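Local atomic coordinates of exopolyphosphatase-related protein (Archaeoglobus fulgidus, PDB entry 3LLV), a protein that probably binds NAD(P) through this N-terminal Rossmann (TrkA-N) domain, while the full-length protein, with its DHH and DHHA1 regions, may also bind nucleic acid. Residues 60-63 against 64-67. Sequence-based numbering, arbitrary orientation.
Sequences ESFY and RSLD
The short helix 60-65, which follows strand 51-54 of the Rossmann sheet, tightens at its end, around Phe62 to Leu66. A regular helical bond comes first, Arg64 N to Glu60 O at 3.0 Å, with the donor in the carbonyl plane; the next, Ser65 N to Ser61 O, is weak. Phe62 O accepts both Ser65 N, from above its carbonyl plane, and Ser65 OG at 2.6 Å. That hydroxyl turns back along the helix because chi1 of 74° sets it between its own backbone N and carbonyl carbon. Leu66 N then goes to Tyr63 O at 3.2 Å, while its bond to Phe62 O is weak. Water 2 donates to both Tyr63 O and Leu66 O. Leu66 CG lies over one face of the Phe62 ring, toward its rim, and CD1 reaches Phe62 CE2 at 3.7 Å; both side chains also touch strand 32-36. The buried Tyr63 ring packs against helix 81-94 and strand 9-12, its OH bonded to Pro57 O. Beside Val94, water 1 bridges Arg64 NE and Glu60 OE1 in place of a direct salt bridge. Bonds from i to i+3 beside weakened i to i+4 bonds are characteristic of a helix C-terminus narrowing toward 3-10 geometry, here on the crossover to strand 73-76.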
loop_
_atom_site.group_PDB
_atom_site.type_symbol
_atom_site.label_atom_id
_atom_site.label_comp_id
_atom_site.label_asym_id
_atom_site.label_seq_id
_atom_site.Cartn_x
_atom_site.Cartn_y
_atom_site.Cartn_z
ATOM N N GLU A 60 -5.953 1.453 -14.512
ATOM C CA GLU A 60 -7.077 0.552 -14.243
ATOM C C GLU A 60 -6.909 -0.827 -14.885
ATOM O O GLU A 60 -7.342 -1.834 -14.321
ATOM C CB GLU A 60 -8.394 1.179 -14.708
ATOM C CG GLU A 60 -8.845 2.324 -13.835
ATOM C CD GLU A 60 -10.156 2.937 -14.296
ATOM O OE1 GLU A 60 -11.038 2.205 -14.800
ATOM O OE2 GLU A 60 -10.327 4.160 -14.105
ATOM N N SER A 61 -6.289 -0.894 -16.067
ATOM C CA SER A 61 -6.084 -2.187 -16.713
ATOM C C SER A 61 -5.148 -3.088 -15.911
ATOM O O SER A 61 -5.273 -4.317 -15.973
ATOM C CB SER A 61 -5.545 -2.026 -18.132
ATOM O OG SER A 61 -6.472 -1.332 -18.947
ATOM N N PHE A 62 -4.212 -2.488 -15.169
ATOM C CA PHE A 62 -3.382 -3.290 -14.275
ATOM C C PHE A 62 -4.243 -4.023 -13.248
ATOM O O PHE A 62 -4.104 -5.240 -13.055
ATOM C CB PHE A 62 -2.313 -2.442 -13.563
ATOM C CG PHE A 62 -1.564 -3.218 -12.526
ATOM C CD1 PHE A 62 -0.647 -4.224 -12.883
ATOM C CD2 PHE A 62 -1.805 -2.987 -11.194
ATOM C CE1 PHE A 62 0.011 -4.954 -11.897
ATOM C CE2 PHE A 62 -1.129 -3.703 -10.223
ATOM C CZ PHE A 62 -0.232 -4.699 -10.577
ATOM N N TYR A 63 -5.162 -3.295 -12.618
ATOM C CA TYR A 63 -6.052 -3.911 -11.625
ATOM C C TYR A 63 -6.959 -4.958 -12.221
ATOM O O TYR A 63 -7.227 -5.983 -11.592
ATOM C CB TYR A 63 -6.851 -2.857 -10.841
ATOM C CG TYR A 63 -5.914 -1.978 -10.072
ATOM C CD1 TYR A 63 -5.046 -2.520 -9.103
ATOM C CD2 TYR A 63 -5.856 -0.619 -10.322
ATOM C CE1 TYR A 63 -4.147 -1.706 -8.419
ATOM C CE2 TYR A 63 -4.971 0.198 -9.633
ATOM C CZ TYR A 63 -4.118 -0.347 -8.692
ATOM O OH TYR A 63 -3.227 0.493 -8.060
ATOM N N ARG A 64 -7.361 -4.737 -13.465
ATOM C CA ARG A 64 -8.176 -5.707 -14.195
ATOM C C ARG A 64 -7.417 -6.996 -14.553
ATOM O O ARG A 64 -8.053 -8.042 -14.776
ATOM C CB ARG A 64 -8.782 -5.063 -15.451
ATOM C CG ARG A 64 -9.752 -3.949 -15.122
ATOM C CD ARG A 64 -10.569 -3.511 -16.329
ATOM N NE ARG A 64 -11.483 -2.428 -15.961
ATOM C CZ ARG A 64 -12.646 -2.571 -15.339
ATOM N NH1 ARG A 64 -13.118 -3.772 -15.005
ATOM N NH2 ARG A 64 -13.361 -1.491 -15.062
ATOM N N SER A 65 -6.084 -6.934 -14.586
ATOM C CA SER A 65 -5.265 -8.113 -14.859
ATOM C C SER A 65 -5.032 -8.987 -13.621
ATOM O O SER A 65 -4.608 -10.131 -13.747
ATOM C CB SER A 65 -3.929 -7.709 -15.499
ATOM O OG SER A 65 -3.044 -7.126 -14.556
ATOM N N LEU A 66 -5.322 -8.452 -12.434
ATOM C CA LEU A 66 -5.124 -9.199 -11.178
ATOM C C LEU A 66 -6.390 -9.921 -10.735
ATOM O O LEU A 66 -7.505 -9.489 -11.045
ATOM C CB LEU A 66 -4.669 -8.260 -10.063
ATOM C CG LEU A 66 -3.351 -7.495 -10.215
ATOM C CD1 LEU A 66 -3.249 -6.458 -9.104
ATOM C CD2 LEU A 66 -2.147 -8.441 -10.193
ATOM N N ASP A 67 -6.216 -11.028 -10.017
ATOM C CA ASP A 67 -7.347 -11.699 -9.396
ATOM C C ASP A 67 -7.467 -11.122 -7.997
ATOM O O ASP A 67 -6.755 -11.530 -7.084
ATOM C CB ASP A 67 -7.127 -13.211 -9.351
ATOM C CG ASP A 67 -8.334 -13.966 -8.801
ATOM O OD1 ASP A 67 -8.555 -15.136 -9.205
ATOM O OD2 ASP A 67 -9.062 -13.398 -7.958
HETATM O O HOH W 1 -11.107 -0.002 -16.654
HETATM O O HOH W 2 -9.563 -7.484 -11.128
#